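Local coordinates for protein Ent-copalyl diphosphate synthase (Streptomyces platensis, PDB 5BP8) that belongs to the mainly helical terpene cyclase-like proteins and is related in its C-terminal part to squalene-hopene cyclases, at residues 264-269 with 493-498; 313-318 with 355-360; 383-388 with 411-416; 447-452 with 480-485. All blocks are in the same frame, centred on the assembly; numbering follows the deposited sequence.

Contact 1: residues 264-269 with 493-498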
loop_
_atom_site.group_PDB
_atom_site.type_symbol
_atom_site.label_atom_id
_atom_site.label_comp_id
_atom_site.label_asym_id
_atom_site.label_seq_id
_atom_site.Cartn_x
_atom_site.Cartn_y
_atom_site.Cartn_z
ATOM N N GLN A 264 9.909 3.555 -8.423
ATOM C CA GLN A 264 11.018 4.311 -9.047
ATOM C C GLN A 264 11.210 5.660 -8.345
ATOM O O GLN A 264 12.336 6.002 -7.973
ATOM C CB GLN A 264 10.792 4.510 -10.533
ATOM C CG GLN A 264 10.958 3.227 -11.315
ATOM C CD GLN A 264 10.649 3.338 -12.800
ATOM O OE1 GLN A 264 9.900 4.208 -13.258
ATOM N NE2 GLN A 264 11.173 2.387 -13.557
ATOM N N ALA A 265 10.115 6.392 -8.133
ATOM C CA ALA A 265 10.202 7.717 -7.498
ATOM C C ALA A 265 10.650 7.642 -6.043
ATOM O O ALA A 265 11.484 8.431 -5.586
ATOM C CB ALA A 265 8.868 8.417 -7.584
ATOM N N TRP A 266 10.075 6.698 -5.300
ATOM C CA TRP A 266 10.413 6.574 -3.886
ATOM C C TRP A 266 11.878 6.131 -3.700
ATOM O O TRP A 266 12.590 6.674 -2.852
ATOM C CB TRP A 266 9.428 5.654 -3.137
ATOM C CG TRP A 266 8.217 6.392 -2.444
ATOM C CD1 TRP A 266 8.016 6.529 -1.095
ATOM C CD2 TRP A 266 7.093 7.078 -3.080
ATOM N NE1 TRP A 266 6.849 7.216 -0.847
ATOM C CE2 TRP A 266 6.259 7.570 -2.035
ATOM C CE3 TRP A 266 6.734 7.342 -4.416
ATOM C CZ2 TRP A 266 5.050 8.285 -2.284
ATOM C CZ3 TRP A 266 5.486 8.026 -4.669
ATOM C CH2 TRP A 266 4.683 8.497 -3.609
ATOM N N VAL A 267 12.337 5.193 -4.519
ATOM C CA VAL A 267 13.724 4.775 -4.488
ATOM C C VAL A 267 14.644 5.954 -4.810
ATOM O O VAL A 267 15.609 6.220 -4.071
ATOM C CB VAL A 267 14.013 3.607 -5.451
ATOM C CG1 VAL A 267 15.511 3.379 -5.559
ATOM C CG2 VAL A 267 13.328 2.327 -4.966
ATOM N N LEU A 268 14.353 6.664 -5.902
ATOM C CA LEU A 268 15.167 7.823 -6.254
ATOM C C LEU A 268 15.160 8.915 -5.181
ATOM O O LEU A 268 16.217 9.488 -4.864
ATOM C CB LEU A 268 14.714 8.390 -7.595
ATOM C CG LEU A 268 15.079 7.548 -8.808
ATOM C CD1 LEU A 268 14.326 8.052 -10.017
ATOM C CD2 LEU A 268 16.594 7.601 -9.014
ATOM N N ASN A 269 14.002 9.199 -4.584
ATOM C CA ASN A 269 13.944 10.229 -3.534
ATOM C C ASN A 269 14.647 9.828 -2.251
ATOM O O ASN A 269 15.288 10.656 -1.601
ATOM C CB ASN A 269 12.508 10.695 -3.244
ATOM C CG ASN A 269 11.924 11.503 -4.397
ATOM O OD1 ASN A 269 12.643 12.225 -5.106
ATOM N ND2 ASN A 269 10.617 11.374 -4.603
ATOM N N GLY A 493 3.636 -5.684 5.963
ATOM C CA GLY A 493 2.867 -4.754 5.165
ATOM C C GLY A 493 2.223 -3.688 6.038
ATOM O O GLY A 493 1.545 -4.002 7.011
ATOM N N LEU A 494 2.462 -2.425 5.698
ATOM C CA LEU A 494 1.910 -1.296 6.434
ATOM C C LEU A 494 1.185 -0.276 5.535
ATOM O O LEU A 494 0.525 0.626 6.035
ATOM C CB LEU A 494 3.026 -0.595 7.199
ATOM C CG LEU A 494 3.803 -1.419 8.238
ATOM C CD1 LEU A 494 4.901 -0.569 8.823
ATOM C CD2 LEU A 494 2.867 -1.872 9.337
ATOM N N TRP A 495 1.343 -0.400 4.229
ATOM C CA TRP A 495 0.698 0.506 3.286
ATOM C C TRP A 495 -0.720 0.095 3.016
ATOM O O TRP A 495 -0.978 -1.084 2.732
ATOM C CB TRP A 495 1.481 0.563 1.980
ATOM C CG TRP A 495 2.849 1.130 2.144
ATOM C CD1 TRP A 495 3.902 0.562 2.774
ATOM C CD2 TRP A 495 3.312 2.393 1.649
ATOM N NE1 TRP A 495 4.983 1.381 2.720
ATOM C CE2 TRP A 495 4.656 2.512 2.025
ATOM C CE3 TRP A 495 2.711 3.426 0.930
ATOM C CZ2 TRP A 495 5.425 3.652 1.733
ATOM C CZ3 TRP A 495 3.478 4.575 0.635
ATOM C CH2 TRP A 495 4.820 4.657 1.029
ATOM N N HIS A 496 -1.652 1.039 3.077
ATOM C CA HIS A 496 -3.067 0.696 2.868
ATOM C C HIS A 496 -3.396 0.293 1.436
ATOM O O HIS A 496 -3.121 1.038 0.483
ATOM C CB HIS A 496 -3.994 1.841 3.266
ATOM C CG HIS A 496 -4.105 2.042 4.743
ATOM N ND1 HIS A 496 -4.806 3.090 5.292
ATOM C CD2 HIS A 496 -3.582 1.356 5.784
ATOM C CE1 HIS A 496 -4.715 3.037 6.615
ATOM N NE2 HIS A 496 -3.997 1.981 6.939
ATOM N N ASP A 497 -3.990 -0.893 1.271
ATOM C CA ASP A 497 -4.714 -1.177 0.029
ATOM C C ASP A 497 -5.959 -2.000 0.380
ATOM O O ASP A 497 -6.825 -1.520 1.107
ATOM C CB ASP A 497 -3.806 -1.782 -1.061
ATOM C CG ASP A 497 -4.542 -1.973 -2.371
ATOM O OD1 ASP A 497 -5.400 -1.119 -2.693
ATOM O OD2 ASP A 497 -4.384 -3.013 -3.029
ATOM N N LYS A 498 -6.090 -3.224 -0.111
ATOM C CA LYS A 498 -7.207 -4.039 0.282
ATOM C C LYS A 498 -7.031 -4.435 1.740
ATOM O O LYS A 498 -7.928 -4.229 2.560
ATOM C CB LYS A 498 -7.279 -5.316 -0.612
ATOM C CG LYS A 498 -7.598 -5.045 -2.079
ATOM C CD LYS A 498 -9.048 -4.673 -2.295
ATOM C CE LYS A 498 -9.286 -4.165 -3.711
ATOM N NZ LYS A 498 -9.044 -5.237 -4.706
#
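With CG of Trp495 turned opposite its own carbonyl carbon (chi1 -64°), the Trp495 indole reaches across to Trp266, whose chi1 of -93° has slipped from the staggered position near -60°. These two side chains span backbones that stay far apart: their CA atoms, the closest pair between helix residues 264-269 and residues 493-498, are 13.5 Å from each other. The rings form an offset edge-to-face pair, the six-membered ring of Trp495 presenting its edge to the face of the Trp266 five-membered ring with planes at 78° and centroids 5.7 Å apart. Touching is confined to the outer corner of the Trp495 benzene ring, where CH2 comes within 3.8 Å of Trp266 NE1. At its other end the Trp495 indole is secured by NE1, which hydrogen-bonds to Glu450 OE2, and His399 adds a second edge-to-face partner. In the backbone, Leu494 and Trp495 both face Tyr501, a classic beta bulge in the two-stranded antiparallel sheet of 495-496 and 500-501. Trp266, for its part, packs against Asp309 and Ala312 of helix 307-319, so the pair joins helices 260-274 and 307-319 to this small hairpin and, through Tyr454 beside Trp495, to helix 449-461.

Contact 2: residues 313-318 with 355-360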
loop_
_atom_site.group_PDB
_atom_site.type_symbol
_atom_site.label_atom_id
_atom_site.label_comp_id
_atom_site.label_asym_id
_atom_site.label_seq_id
_atom_site.Cartn_x
_atom_site.Cartn_y
_atom_site.Cartn_z
ATOM N N VAL A 313 7.134 11.931 -8.254
ATOM C CA VAL A 313 7.784 11.715 -9.520
ATOM C C VAL A 313 8.431 13.012 -10.028
ATOM O O VAL A 313 9.577 12.982 -10.477
ATOM C CB VAL A 313 6.824 11.095 -10.552
ATOM C CG1 VAL A 313 7.378 11.223 -11.963
ATOM C CG2 VAL A 313 6.586 9.640 -10.226
ATOM N N LEU A 314 7.723 14.129 -9.909
ATOM C CA LEU A 314 8.280 15.438 -10.289
ATOM C C LEU A 314 9.516 15.766 -9.464
ATOM O O LEU A 314 10.524 16.203 -10.008
ATOM C CB LEU A 314 7.244 16.535 -10.128
ATOM C CG LEU A 314 6.139 16.561 -11.185
ATOM C CD1 LEU A 314 4.938 17.368 -10.719
ATOM C CD2 LEU A 314 6.708 17.136 -12.489
ATOM N N PHE A 315 9.438 15.523 -8.162
ATOM C CA PHE A 315 10.543 15.744 -7.239
ATOM C C PHE A 315 11.712 14.835 -7.584
ATOM O O PHE A 315 12.866 15.276 -7.649
ATOM C CB PHE A 315 10.031 15.524 -5.786
ATOM C CG PHE A 315 11.007 15.869 -4.678
ATOM C CD1 PHE A 315 11.788 17.023 -4.700
ATOM C CD2 PHE A 315 11.066 15.061 -3.526
ATOM C CE1 PHE A 315 12.653 17.298 -3.648
ATOM C CE2 PHE A 315 11.906 15.345 -2.473
ATOM C CZ PHE A 315 12.701 16.476 -2.526
ATOM N N ALA A 316 11.436 13.564 -7.848
ATOM C CA ALA A 316 12.490 12.627 -8.196
ATOM C C ALA A 316 13.220 13.024 -9.483
ATOM O O ALA A 316 14.463 12.997 -9.535
ATOM C CB ALA A 316 11.912 11.228 -8.357
ATOM N N LEU A 317 12.442 13.373 -10.505
ATOM C CA LEU A 317 13.009 13.786 -11.780
ATOM C C LEU A 317 13.864 15.034 -11.602
ATOM O O LEU A 317 15.026 15.062 -12.062
ATOM C CB LEU A 317 11.928 13.995 -12.835
ATOM C CG LEU A 317 11.310 12.719 -13.412
ATOM C CD1 LEU A 317 10.032 13.057 -14.159
ATOM C CD2 LEU A 317 12.283 11.952 -14.299
ATOM N N ALA A 318 13.323 16.029 -10.911
ATOM C CA ALA A 318 14.018 17.306 -10.733
ATOM C C ALA A 318 15.290 17.185 -9.913
ATOM O O ALA A 318 16.291 17.863 -10.189
ATOM C CB ALA A 318 13.079 18.345 -10.152
ATOM N N ILE A 355 3.788 17.228 -2.150
ATOM C CA ILE A 355 3.530 18.377 -3.006
ATOM C C ILE A 355 4.376 19.569 -2.562
ATOM O O ILE A 355 4.945 20.266 -3.403
ATOM C CB ILE A 355 2.031 18.713 -3.067
ATOM C CG1 ILE A 355 1.328 17.579 -3.815
ATOM C CG2 ILE A 355 1.771 19.998 -3.858
ATOM C CD1 ILE A 355 -0.154 17.553 -3.644
ATOM N N LEU A 356 4.504 19.758 -1.264
ATOM C CA LEU A 356 5.396 20.810 -0.753
ATOM C C LEU A 356 6.829 20.613 -1.243
ATOM O O LEU A 356 7.498 21.589 -1.656
ATOM C CB LEU A 356 5.326 20.894 0.758
ATOM C CG LEU A 356 6.249 21.904 1.448
ATOM C CD1 LEU A 356 5.975 23.294 0.923
ATOM C CD2 LEU A 356 6.071 21.890 2.936
ATOM N N GLU A 357 7.311 19.368 -1.235
ATOM C CA GLU A 357 8.639 19.081 -1.755
ATOM C C GLU A 357 8.751 19.356 -3.253
ATOM O O GLU A 357 9.727 19.974 -3.687
ATOM C CB GLU A 357 9.080 17.656 -1.454
ATOM C CG GLU A 357 9.145 17.357 0.047
ATOM C CD GLU A 357 9.528 15.921 0.334
ATOM O OE1 GLU A 357 9.026 15.010 -0.400
ATOM O OE2 GLU A 357 10.331 15.714 1.279
ATOM N N ALA A 358 7.807 18.866 -4.052
ATOM C CA ALA A 358 7.912 19.054 -5.489
ATOM C C ALA A 358 7.937 20.563 -5.823
ATOM O O ALA A 358 8.787 21.028 -6.608
ATOM C CB ALA A 358 6.778 18.379 -6.209
ATOM N N LEU A 359 7.006 21.301 -5.231
ATOM C CA LEU A 359 6.896 22.740 -5.485
ATOM C C LEU A 359 8.090 23.508 -4.937
ATOM O O LEU A 359 8.712 24.308 -5.662
ATOM C CB LEU A 359 5.593 23.296 -4.928
ATOM C CG LEU A 359 4.322 22.717 -5.538
ATOM C CD1 LEU A 359 3.126 23.409 -4.937
ATOM C CD2 LEU A 359 4.273 22.815 -7.056
ATOM N N GLY A 360 8.410 23.265 -3.670
ATOM C CA GLY A 360 9.526 23.927 -3.010
ATOM C C GLY A 360 10.831 23.671 -3.715
ATOM O O GLY A 360 11.660 24.600 -3.905
#
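Phe315 meets Glu357 and Ala358 where two helices of an alpha/alpha-barrel-type fold, consistent with kinship to the squalene-hopene cyclases, pass in much the same direction. The axes of 313-318 and 355-360 cross at 38° with 8.5 Å between them, and the backbones come close at the small Ala358, whose CA lies 4.6 Å from CA of Phe315. Phe315 contributes the most buried surface. With CG anti to the backbone N (chi1 -173°), its ring leans over the facing helix and receives CB of Glu357 nearly above its centre, 3.8 Å from the centroid and only 11° off the normal, a CH-pi contact. At the root of the side chain, CB of Phe315 packs on the CB of Ala358 at 4.3 Å, and CB of Leu314 adds a lighter touch to the same methyl group. His361 meets the Phe315 ring edge-to-face, while Asn269 of helix 260-274 also lies against it, so the ring of helix 307-319 lies between helices 349-365 and 260-274. The Glu357 chain is extended beyond CG and runs obliquely past the phenyl group, its carboxylate tilted against the ring; this brings OE1 of Glu357 to 3.6 Å from CE2 of Phe315.

Contact 3: residues 383-388 with 411-416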
loop_
_atom_site.group_PDB
_atom_site.type_symbol
_atom_site.label_atom_id
_atom_site.label_comp_id
_atom_site.label_asym_id
_atom_site.label_seq_id
_atom_site.Cartn_x
_atom_site.Cartn_y
_atom_site.Cartn_z
ATOM N N TRP A 383 -1.236 24.465 6.314
ATOM C CA TRP A 383 -2.100 23.324 6.509
ATOM C C TRP A 383 -1.395 22.164 7.225
ATOM O O TRP A 383 -1.985 21.565 8.128
ATOM C CB TRP A 383 -2.634 22.870 5.150
ATOM C CG TRP A 383 -3.684 21.859 5.229
ATOM C CD1 TRP A 383 -5.007 22.050 5.436
ATOM C CD2 TRP A 383 -3.492 20.448 5.103
ATOM N NE1 TRP A 383 -5.663 20.848 5.434
ATOM C CE2 TRP A 383 -4.748 19.845 5.244
ATOM C CE3 TRP A 383 -2.370 19.648 4.888
ATOM C CZ2 TRP A 383 -4.928 18.459 5.162
ATOM C CZ3 TRP A 383 -2.549 18.263 4.806
ATOM C CH2 TRP A 383 -3.812 17.696 4.956
ATOM N N LEU A 384 -0.167 21.840 6.825
ATOM C CA LEU A 384 0.580 20.756 7.487
ATOM C C LEU A 384 0.826 21.075 8.938
ATOM O O LEU A 384 0.643 20.244 9.815
ATOM C CB LEU A 384 1.909 20.482 6.804
ATOM C CG LEU A 384 1.826 19.809 5.432
ATOM C CD1 LEU A 384 3.195 19.816 4.797
ATOM C CD2 LEU A 384 1.319 18.386 5.611
ATOM N N LEU A 385 1.242 22.310 9.198
ATOM C CA LEU A 385 1.381 22.770 10.568
ATOM C C LEU A 385 0.092 22.677 11.384
ATOM O O LEU A 385 0.124 22.211 12.523
ATOM C CB LEU A 385 1.926 24.213 10.570
ATOM C CG LEU A 385 3.325 24.279 9.951
ATOM C CD1 LEU A 385 3.785 25.729 9.645
ATOM C CD2 LEU A 385 4.300 23.584 10.882
ATOM N N ASP A 386 -1.034 23.063 10.800
ATOM C CA ASP A 386 -2.298 23.043 11.508
ATOM C C ASP A 386 -2.812 21.606 11.762
ATOM O O ASP A 386 -3.602 21.386 12.669
ATOM C CB ASP A 386 -3.343 23.840 10.722
ATOM C CG ASP A 386 -2.945 25.306 10.516
ATOM O OD1 ASP A 386 -3.632 25.977 9.719
ATOM O OD2 ASP A 386 -1.949 25.783 11.116
ATOM N N ASN A 387 -2.371 20.646 10.941
ATOM C CA ASN A 387 -2.801 19.254 11.083
ATOM C C ASN A 387 -1.868 18.353 11.883
ATOM O O ASN A 387 -2.148 17.151 12.016
ATOM C CB ASN A 387 -3.101 18.662 9.707
ATOM C CG ASN A 387 -4.445 19.127 9.192
ATOM O OD1 ASN A 387 -5.469 18.518 9.473
ATOM N ND2 ASN A 387 -4.455 20.237 8.471
ATOM N N GLN A 388 -0.790 18.924 12.437
ATOM C CA GLN A 388 0.083 18.207 13.356
ATOM C C GLN A 388 -0.699 17.902 14.633
ATOM O O GLN A 388 -1.393 18.776 15.163
ATOM C CB GLN A 388 1.336 19.015 13.721
ATOM C CG GLN A 388 2.388 18.241 14.519
ATOM C CD GLN A 388 3.685 19.010 14.725
ATOM O OE1 GLN A 388 3.678 20.229 14.734
ATOM N NE2 GLN A 388 4.802 18.301 14.921
ATOM N N LEU A 411 9.876 16.199 7.396
ATOM C CA LEU A 411 11.001 16.353 6.473
ATOM C C LEU A 411 10.704 17.345 5.357
ATOM O O LEU A 411 11.607 18.052 4.913
ATOM C CB LEU A 411 11.419 15.010 5.865
ATOM C CG LEU A 411 12.122 14.088 6.883
ATOM C CD1 LEU A 411 12.259 12.676 6.327
ATOM C CD2 LEU A 411 13.454 14.689 7.325
ATOM N N ALA A 412 9.453 17.388 4.906
ATOM C CA ALA A 412 9.018 18.365 3.917
ATOM C C ALA A 412 9.076 19.769 4.543
ATOM O O ALA A 412 9.602 20.711 3.927
ATOM C CB ALA A 412 7.606 18.047 3.459
ATOM N N LEU A 413 8.535 19.897 5.745
ATOM C CA LEU A 413 8.550 21.189 6.459
ATOM C C LEU A 413 9.953 21.662 6.834
ATOM O O LEU A 413 10.211 22.881 6.861
ATOM C CB LEU A 413 7.682 21.133 7.699
ATOM C CG LEU A 413 6.174 21.181 7.472
ATOM C CD1 LEU A 413 5.483 20.694 8.739
ATOM C CD2 LEU A 413 5.657 22.555 7.070
ATOM N N ALA A 414 10.848 20.733 7.152
ATOM C CA ALA A 414 12.222 21.076 7.515
ATOM C C ALA A 414 12.959 21.735 6.339
ATOM O O ALA A 414 13.668 22.727 6.508
ATOM C CB ALA A 414 12.977 19.844 7.990
ATOM N N GLU A 415 12.768 21.190 5.154
ATOM C CA GLU A 415 13.466 21.675 3.982
ATOM C C GLU A 415 12.754 22.867 3.297
ATOM O O GLU A 415 13.435 23.731 2.717
ATOM C CB GLU A 415 13.692 20.521 2.986
ATOM C CG GLU A 415 14.650 20.837 1.828
ATOM C CD GLU A 415 16.085 21.184 2.247
ATOM O OE1 GLU A 415 16.520 20.832 3.367
ATOM O OE2 GLU A 415 16.792 21.835 1.426
ATOM N N PHE A 416 11.418 22.928 3.350
ATOM C CA PHE A 416 10.665 23.911 2.532
ATOM C C PHE A 416 9.616 24.735 3.263
ATOM O O PHE A 416 8.896 25.488 2.622
ATOM C CB PHE A 416 9.969 23.190 1.382
ATOM C CG PHE A 416 10.917 22.498 0.471
ATOM C CD1 PHE A 416 11.780 23.230 -0.338
ATOM C CD2 PHE A 416 10.991 21.120 0.447
ATOM C CE1 PHE A 416 12.678 22.592 -1.172
ATOM C CE2 PHE A 416 11.887 20.485 -0.381
ATOM C CZ PHE A 416 12.733 21.215 -1.190
#
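Leu384 and Leu385 receive the single side chain of Leu413, an apolar meeting of helix 370-386 with helix 402-416. Just ahead of them, Trp383 contributes to the local structure through its backbone: its carbonyl oxygen is gripped from opposite faces of its plane by two donors of Asn387, the backbone N and the side-chain ND2. The next residue, Leu384, points toward the facing helix, and its CB lies 4.1 Å from CD1 of Leu413. The CB bond of Leu385 runs alongside the facing helix rather than at it, but with CG anti to the carbonyl carbon (chi1 -63°) its branch swings over to Leu413, where CD2 of Leu385 meets CD1 of Leu413 at 3.8 Å and CG of Leu385 lies 4.1 Å from CD2 of Leu413. Both methyl groups of Leu413 are thus engaged as the two leucines cross. Further along, ND2 of Asn387 makes a 2.8 Å bond to O of Trp383, almost straight at 172°, and also sits over one face of the Trp383 indole, toward its rim. Gln388 then opens the Gln-to-Trp sequence of a QW motif, characteristic of squalene-hopene cyclase relatives: its NE2 hydrogen-bonds to the carbonyls of Gly392 and Ala424, and Trp394, the closing residue, donates from NE1 to Leu384 O while touching Leu413. The leucine contact therefore lies beside this turn, with helix 422-435 against Leu385 and Leu413, and helix 349-365 against Trp383 and Ala412.

Contact 4: residues 447-452 with 480-485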
loop_
_atom_site.group_PDB
_atom_site.type_symbol
_atom_site.label_atom_id
_atom_site.label_comp_id
_atom_site.label_asym_id
_atom_site.label_seq_id
_atom_site.Cartn_x
_atom_site.Cartn_y
_atom_site.Cartn_z
ATOM N N GLY A 447 8.924 -3.263 16.506
ATOM C CA GLY A 447 10.007 -2.630 15.745
ATOM C C GLY A 447 10.108 -3.180 14.339
ATOM O O GLY A 447 10.128 -4.412 14.128
ATOM N N THR A 448 10.175 -2.282 13.340
ATOM C CA THR A 448 10.326 -2.707 11.963
ATOM C C THR A 448 11.467 -1.954 11.307
ATOM O O THR A 448 11.812 -0.847 11.713
ATOM C CB THR A 448 9.066 -2.441 11.120
ATOM O OG1 THR A 448 8.780 -1.030 11.070
ATOM C CG2 THR A 448 7.857 -3.197 11.702
ATOM N N THR A 449 12.030 -2.570 10.302
ATOM C CA THR A 449 13.042 -1.912 9.447
ATOM C C THR A 449 12.473 -0.608 8.863
ATOM O O THR A 449 13.109 0.471 8.985
ATOM C CB THR A 449 13.468 -2.863 8.313
ATOM O OG1 THR A 449 14.236 -3.942 8.875
ATOM C CG2 THR A 449 14.323 -2.157 7.230
ATOM N N GLU A 450 11.263 -0.691 8.282
ATOM C CA GLU A 450 10.690 0.482 7.618
ATOM C C GLU A 450 10.541 1.661 8.582
ATOM O O GLU A 450 11.017 2.763 8.320
ATOM C CB GLU A 450 9.337 0.139 7.000
ATOM C CG GLU A 450 8.680 1.303 6.266
ATOM C CD GLU A 450 7.344 0.955 5.631
ATOM O OE1 GLU A 450 6.850 -0.195 5.826
ATOM O OE2 GLU A 450 6.802 1.838 4.939
ATOM N N GLU A 451 9.895 1.417 9.727
ATOM C CA GLU A 451 9.562 2.510 10.625
ATOM C C GLU A 451 10.798 3.062 11.345
ATOM O O GLU A 451 10.905 4.278 11.571
ATOM C CB GLU A 451 8.461 2.105 11.604
ATOM C CG GLU A 451 7.166 1.681 10.899
ATOM C CD GLU A 451 6.202 0.942 11.803
ATOM O OE1 GLU A 451 6.423 -0.262 12.052
ATOM O OE2 GLU A 451 5.203 1.547 12.243
ATOM N N THR A 452 11.724 2.177 11.677
ATOM C CA THR A 452 12.987 2.580 12.251
ATOM C C THR A 452 13.738 3.490 11.255
ATOM O O THR A 452 14.256 4.573 11.639
ATOM C CB THR A 452 13.847 1.358 12.626
ATOM O OG1 THR A 452 13.139 0.533 13.571
ATOM C CG2 THR A 452 15.173 1.820 13.237
ATOM N N ASP A 480 21.896 0.824 14.842
ATOM C CA ASP A 480 22.241 -0.460 15.442
ATOM C C ASP A 480 21.127 -1.483 15.237
ATOM O O ASP A 480 21.390 -2.616 14.861
ATOM C CB ASP A 480 22.493 -0.302 16.941
ATOM C CG ASP A 480 23.784 0.430 17.247
ATOM O OD1 ASP A 480 24.650 0.568 16.348
ATOM O OD2 ASP A 480 23.911 0.883 18.394
ATOM N N ALA A 481 19.880 -1.081 15.471
ATOM C CA ALA A 481 18.760 -1.982 15.237
ATOM C C ALA A 481 18.667 -2.439 13.779
ATOM O O ALA A 481 18.383 -3.615 13.491
ATOM C CB ALA A 481 17.444 -1.350 15.692
ATOM N N LEU A 482 18.887 -1.516 12.850
ATOM C CA LEU A 482 18.828 -1.845 11.435
ATOM C C LEU A 482 19.921 -2.826 11.019
ATOM O O LEU A 482 19.689 -3.721 10.190
ATOM C CB LEU A 482 18.906 -0.570 10.583
ATOM C CG LEU A 482 17.721 0.395 10.689
ATOM C CD1 LEU A 482 18.027 1.675 9.918
ATOM C CD2 LEU A 482 16.436 -0.243 10.156
ATOM N N LEU A 483 21.113 -2.643 11.587
ATOM C CA LEU A 483 22.242 -3.522 11.322
ATOM C C LEU A 483 22.065 -4.893 11.964
ATOM O O LEU A 483 22.580 -5.870 11.456
ATOM C CB LEU A 483 23.543 -2.886 11.833
ATOM C CG LEU A 483 23.983 -1.658 11.038
ATOM C CD1 LEU A 483 25.057 -0.871 11.764
ATOM C CD2 LEU A 483 24.431 -2.051 9.637
ATOM N N ALA A 484 21.348 -4.954 13.077
ATOM C CA ALA A 484 21.198 -6.198 13.814
ATOM C C ALA A 484 20.276 -7.191 13.116
ATOM O O ALA A 484 20.410 -8.403 13.303
ATOM C CB ALA A 484 20.684 -5.916 15.218
ATOM N N HIS A 485 19.333 -6.687 12.313
ATOM C CA HIS A 485 18.356 -7.546 11.698
ATOM C C HIS A 485 17.785 -6.879 10.459
ATOM O O HIS A 485 17.329 -5.740 10.525
ATOM C CB HIS A 485 17.222 -7.845 12.675
ATOM C CG HIS A 485 16.246 -8.845 12.164
ATOM N ND1 HIS A 485 15.001 -8.496 11.689
ATOM C CD2 HIS A 485 16.350 -10.179 11.997
ATOM C CE1 HIS A 485 14.370 -9.579 11.279
ATOM N NE2 HIS A 485 15.165 -10.615 11.464
HETATM O O HOH W 1 17.006 -3.646 8.830
#
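Leu482 lays its CD2 branch against the first turn of helix 449-461, between Thr449 and Thr452. CD2 of Leu482 comes within 3.6 Å of the backbone O of Thr449, and CG of Leu482 lies 3.9 Å from CG2 of Thr452, the two side chains sliding past each other in opposite directions. A polar link runs alongside this apolar patch: one water bridges OG1 of Thr449, 2.8 Å away, and the carbonyl O of His485, to which it donates at 2.7 Å. His485 is the first residue to leave the helical path of 469-484, so the bridge ties the end of one helix to the start of another.

In the next shell, hydroxyl bonds set the threonines. With OG1 of Thr452 anti to its carbonyl carbon (chi1 -59°), that hydroxyl donates to O of Thr448 at 2.7 Å and CG2 is left facing Leu482; the same oxygen accepts the N-H of Thr452 from the other face of its plane, and Thr452 OG1 is also bonded to Trp442 N. Thr448 is the N-cap: its OG1 accepts from N of Glu451 at 3.0 Å and donates at 2.7 Å to OE1 of Glu451, which accepts through its anti lone pair. Glu451 OE2 in turn is held by Ser401 and by Arg444 N. Helix 504-518 flanks the joint between 449-461 and 469-484, Arg511 reaching Leu482 O and touching Thr449, while Ala514 and Leu515 pack on Leu482.

In the fold
From the N terminus, helix 260-274 opens the widest loop, which contact 1 closes 224 residues later at the hairpin of 495-496 and 500-501; the other three contacts are nested inside it. They follow in series without crossing: contact 2 joins helices 307-319 and 349-365, contact 3 joins 370-386 and 402-416, and contact 4 joins 449-461 and 469-484, just before the chain reaches the hairpin. Contacts 1 and 2 touch through Asn269 and Ala265, contacts 2 and 3 through Gly360, Glu357 and Phe416, and contacts 1 and 4 through Trp495 with Glu450, and Leu494 with Glu450 and Glu451. Contact 4 remains about 14 Å from contact 2 and about 10 Å from contact 3 between nearest atoms.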